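PDB 6GKE: fucose-specific lectin from Aleuria aurantia, which binds L-fucose through sites between the blades of a six-bladed beta-propeller, preferring the alpha-1,6-linked core fucose of glycoproteins. Local coordinates for residues R131-K136 with S142-Y147. The protein carries 1 engineered substitution. Residues are numbered along the deposited sequence; the frame is centred on the assembly and turned at random.
Sequences RVYYQK and SSIHEY. With FUC (alpha-L-fucopyranose), chain E.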
ATOM      1  N   ARG A 131      29.283  10.608  -1.028  1.00  4.54           N
ATOM      2  CA  ARG A 131      29.418   9.248  -1.543  1.00  4.49           C
ATOM      3  C   ARG A 131      28.018   8.641  -1.611  1.00  4.45           C
ATOM      4  O   ARG A 131      27.250   8.764  -0.656  1.00  5.28           O
ATOM      5  CB  ARG A 131      30.331   8.401  -0.651  1.00  5.03           C
ATOM      6  CG  ARG A 131      31.719   8.985  -0.413  1.00  5.33           C
ATOM      7  CD  ARG A 131      32.579   8.973  -1.664  1.00  5.42           C
ATOM      8  NE  ARG A 131      33.944   9.449  -1.452  1.00  6.05           N
ATOM      9  CZ  ARG A 131      34.371  10.700  -1.623  1.00  6.22           C
ATOM     10  NH1 ARG A 131      33.517  11.687  -1.860  1.00  6.66           N
ATOM     11  NH2 ARG A 131      35.667  10.966  -1.558  1.00  7.20           N
ATOM     12  N   VAL A 132      27.715   7.995  -2.741  1.00  4.45           N
ATOM     13  CA  VAL A 132      26.429   7.370  -2.988  1.00  4.55           C
ATOM     14  C   VAL A 132      26.669   5.883  -3.259  1.00  4.55           C
ATOM     15  O   VAL A 132      27.551   5.543  -4.042  1.00  5.44           O
ATOM     16  CB  VAL A 132      25.693   8.039  -4.162  1.00  5.23           C
ATOM     17  CG1 VAL A 132      24.348   7.380  -4.420  1.00  5.74           C
ATOM     18  CG2 VAL A 132      25.523   9.531  -3.939  1.00  5.74           C
ATOM     19  N   TYR A 133      25.873   5.030  -2.607  1.00  4.38           N
ATOM     20  CA  TYR A 133      26.023   3.579  -2.676  1.00  4.48           C
ATOM     21  C   TYR A 133      24.770   2.974  -3.304  1.00  4.49           C
ATOM     22  O   TYR A 133      23.645   3.356  -2.973  1.00  5.02           O
ATOM     23  CB  TYR A 133      26.298   3.010  -1.279  1.00  4.73           C
ATOM     24  CG  TYR A 133      27.555   3.598  -0.699  1.00  4.66           C
ATOM     25  CD1 TYR A 133      28.796   3.042  -0.971  1.00  4.76           C
ATOM     26  CD2 TYR A 133      27.517   4.784   0.016  1.00  4.69           C
ATOM     27  CE1 TYR A 133      29.966   3.635  -0.525  1.00  4.76           C
ATOM     28  CE2 TYR A 133      28.679   5.390   0.464  1.00  4.79           C
ATOM     29  CZ  TYR A 133      29.908   4.823   0.186  1.00  4.68           C
ATOM     30  OH  TYR A 133      31.042   5.451   0.623  1.00  5.32           O
ATOM     31  N   TYR A 134      24.996   2.027  -4.216  1.00  4.47           N
ATOM     32  CA  TYR A 134      23.947   1.451  -5.037  1.00  4.58           C
ATOM     33  C   TYR A 134      24.404   0.068  -5.500  1.00  4.57           C
ATOM     34  O   TYR A 134      25.564  -0.300  -5.352  1.00  5.69           O
ATOM     35  CB  TYR A 134      23.650   2.346  -6.249  1.00  5.03           C
ATOM     36  CG  TYR A 134      24.801   2.453  -7.220  1.00  5.45           C
ATOM     37  CD1 TYR A 134      25.877   3.294  -6.983  1.00  5.72           C
ATOM     38  CD2 TYR A 134      24.841   1.680  -8.369  1.00  5.91           C
ATOM     39  CE1 TYR A 134      26.957   3.364  -7.852  1.00  6.29           C
ATOM     40  CE2 TYR A 134      25.910   1.742  -9.249  1.00  6.67           C
ATOM     41  CZ  TYR A 134      26.972   2.588  -8.995  1.00  6.47           C
ATOM     42  OH  TYR A 134      28.037   2.651  -9.848  1.00  8.29           O
ATOM     43  N   GLN A 135      23.482  -0.680  -6.107  1.00  4.61           N
ATOM     44  CA  GLN A 135      23.818  -1.949  -6.731  1.00  4.93           C
ATOM     45  C   GLN A 135      23.456  -1.896  -8.213  1.00  5.28           C
ATOM     46  O   GLN A 135      22.506  -1.227  -8.616  1.00  5.73           O
ATOM     47  CB  GLN A 135      23.102  -3.105  -6.039  1.00  5.08           C
ATOM     48  CG  GLN A 135      23.505  -3.203  -4.579  1.00  5.18           C
ATOM     49  CD  GLN A 135      23.152  -4.532  -3.970  1.00  5.42           C
ATOM     50  OE1 GLN A 135      21.993  -4.808  -3.654  1.00  5.52           O
ATOM     51  NE2 GLN A 135      24.150  -5.387  -3.828  1.00  5.88           N
ATOM     52  N   LYS A 136      24.222  -2.647  -9.006  1.00  6.46           N
ATOM     53  CA  LYS A 136      24.004  -2.764 -10.445  0.50  7.45           C
ATOM     54  C   LYS A 136      23.093  -3.951 -10.769  1.00  7.69           C
ATOM     55  O   LYS A 136      22.423  -3.943 -11.799  1.00  9.32           O
ATOM     56  CB  LYS A 136      25.335  -2.960 -11.171  0.50  8.86           C
ATOM     57  CG  LYS A 136      26.271  -1.765 -11.148  0.50 10.49           C
ATOM     58  CD  LYS A 136      27.548  -2.015 -11.917  0.50 12.31           C
ATOM     59  CE  LYS A 136      28.467  -0.814 -11.968  0.50 14.01           C
ATOM     60  NZ  LYS A 136      29.611  -1.043 -12.881  0.50 14.91           N
ATOM     61  N   SER A 142      25.400 -10.025  -5.333  1.00  8.04           N
ATOM     62  CA  SER A 142      25.767  -8.781  -6.011  1.00  7.93           C
ATOM     63  C   SER A 142      26.616  -7.897  -5.087  1.00  6.86           C
ATOM     64  O   SER A 142      26.492  -7.950  -3.862  1.00  7.34           O
ATOM     65  CB  SER A 142      24.533  -8.043  -6.472  1.00  8.69           C
ATOM     66  OG  SER A 142      23.816  -8.788  -7.446  1.00 10.87           O
ATOM     67  N   SER A 143      27.449  -7.052  -5.698  1.00  6.90           N
ATOM     68  CA  SER A 143      28.280  -6.137  -4.932  0.50  6.76           C
ATOM     69  C   SER A 143      27.563  -4.801  -4.711  1.00  6.07           C
ATOM     70  O   SER A 143      26.555  -4.485  -5.350  1.00  6.33           O
ATOM     71  CB  SER A 143      29.608  -5.928  -5.601  0.50  7.67           C
ATOM     72  OG  SER A 143      29.443  -5.267  -6.846  0.50  8.81           O
ATOM     73  N   ILE A 144      28.117  -4.030  -3.776  1.00  5.97           N
ATOM     74  CA  ILE A 144      27.759  -2.638  -3.611  0.50  5.73           C
ATOM     75  C   ILE A 144      28.790  -1.789  -4.357  1.00  5.62           C
ATOM     76  O   ILE A 144      29.985  -2.043  -4.279  1.00  7.20           O
ATOM     77  CB  ILE A 144      27.662  -2.275  -2.121  0.50  5.79           C
ATOM     78  CG1 ILE A 144      26.459  -2.975  -1.488  0.50  5.61           C
ATOM     79  CG2 ILE A 144      27.624  -0.764  -1.914  0.50  5.97           C
ATOM     80  CD1 ILE A 144      26.522  -3.028   0.013  0.50  5.89           C
ATOM     81  N   HIS A 145      28.283  -0.796  -5.088  1.00  5.11           N
ATOM     82  CA  HIS A 145      29.089   0.139  -5.834  1.00  5.20           C
ATOM     83  C   HIS A 145      28.946   1.534  -5.232  1.00  4.98           C
ATOM     84  O   HIS A 145      27.926   1.853  -4.629  1.00  5.15           O
ATOM     85  CB  HIS A 145      28.667   0.149  -7.302  1.00  5.77           C
ATOM     86  CG  HIS A 145      28.932  -1.147  -7.986  1.00  6.82           C
ATOM     87  ND1 HIS A 145      30.065  -1.357  -8.750  1.00  8.21           N
ATOM     88  CD2 HIS A 145      28.245  -2.310  -7.995  1.00  7.64           C
ATOM     89  CE1 HIS A 145      30.042  -2.590  -9.222  1.00  9.13           C
ATOM     90  NE2 HIS A 145      28.939  -3.192  -8.773  1.00  9.13           N
ATOM     91  N   GLU A 146      29.966   2.359  -5.463  1.00  4.78           N
ATOM     92  CA  GLU A 146      30.055   3.697  -4.905  1.00  4.69           C
ATOM     93  C   GLU A 146      30.267   4.707  -6.034  1.00  4.85           C
ATOM     94  O   GLU A 146      31.101   4.480  -6.916  1.00  5.56           O
ATOM     95  CB  GLU A 146      31.237   3.728  -3.936  1.00  4.95           C
ATOM     96  CG  GLU A 146      31.518   5.066  -3.278  1.00  5.04           C
ATOM     97  CD  GLU A 146      32.862   5.087  -2.574  1.00  5.08           C
ATOM     98  OE1 GLU A 146      33.858   4.739  -3.247  1.00  5.60           O
ATOM     99  OE2 GLU A 146      32.914   5.445  -1.372  1.00  5.33           O
ATOM    100  N   TYR A 147      29.546   5.831  -5.971  1.00  4.81           N
ATOM    101  CA  TYR A 147      29.834   6.999  -6.812  1.00  5.07           C
ATOM    102  C   TYR A 147      30.279   8.136  -5.885  1.00  5.19           C
ATOM    103  O   TYR A 147      29.797   8.270  -4.761  1.00  5.71           O
ATOM    104  CB  TYR A 147      28.674   7.356  -7.764  1.00  5.31           C
ATOM    105  CG  TYR A 147      29.149   7.374  -9.197  1.00  5.44           C
ATOM    106  CD1 TYR A 147      29.371   6.181  -9.869  1.00  5.85           C
ATOM    107  CD2 TYR A 147      29.518   8.549  -9.837  1.00  6.01           C
ATOM    108  CE1 TYR A 147      29.934   6.152 -11.134  1.00  6.30           C
ATOM    109  CE2 TYR A 147      30.085   8.537 -11.105  1.00  6.45           C
ATOM    110  CZ  TYR A 147      30.298   7.334 -11.753  1.00  6.36           C
ATOM    111  OH  TYR A 147      30.879   7.291 -12.990  1.00  7.81           O
TER
HETATM  112  C1  FUC E 405      37.769   8.067  -2.713  1.00  9.58           C
HETATM  113  C2  FUC E 405      37.025   6.812  -3.151  1.00  8.46           C
HETATM  114  C3  FUC E 405      37.026   5.801  -1.996  1.00  7.36           C
HETATM  115  C4  FUC E 405      36.449   6.441  -0.729  1.00  7.18           C
HETATM  116  C5  FUC E 405      37.323   7.641  -0.390  1.00  7.93           C
HETATM  117  C6  FUC E 405      36.889   8.337   0.884  1.00  8.49           C
HETATM  118  O1  FUC E 405      39.152   7.731  -2.616  1.00 10.92           O
HETATM  119  O2  FUC E 405      37.631   6.276  -4.343  1.00 10.29           O
HETATM  120  O3  FUC E 405      36.321   4.615  -2.362  1.00  6.84           O
HETATM  121  O4  FUC E 405      35.117   6.919  -0.927  1.00  6.83           O
HETATM  122  O5  FUC E 405      37.272   8.579  -1.466  1.00  8.61           O
HETATM  123  O   HOH W   1      30.673   2.880  -9.122  1.00 10.47           O
HETATM  124  O   HOH W   2      25.701  -4.801  -7.950  1.00  7.95           O
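Glu146 and Arg131 reach one fucose from neighbouring strands of a beta hairpin, the two middle strands of a four-stranded propeller blade, and illustrate how a sheet hands polar groups to a sugar. With CG anti to the backbone N (chi1 178°) and the chain extended beyond it, Glu146 carries its carboxylate out to the sugar. Hydroxyls O3 and O4 donate to separate carboxylate oxygens, O3 to OE1 at 2.6 Å and O4 to OE2 at 2.7 Å. Arg131 supplies the complementary donors: NE gives to O4 at 2.8 Å and NH2 to the ring oxygen O5, so O4 both donates and accepts. The guanidinium stands almost square to the carboxylate, their planes 82° apart, and the sugar, not a salt bridge, links them. Protein donors also engage the acid: the Tyr133 side chain runs alongside, its OH giving OE2 a weak bond, while OE1 accepts from Ala157 N. Trp199 NE1 is also hydrogen-bonded to the fucose.

Within the hairpin, paired backbone bonds join Val132 to Tyr147 and Tyr134 to His145. On the face carrying Tyr134 and His145, His145 CB sits over the Tyr134 ring, 3.7 Å from its centroid. One water joins Tyr134 OH to Glu146 O. At the hairpin end Ser143 O accepts from a second water, held by Lys136 N, and from Gln135 NE2, which also bonds Thr162 OG1 and approaches Ser143 O from above the carbonyl plane, at 3.0 Å.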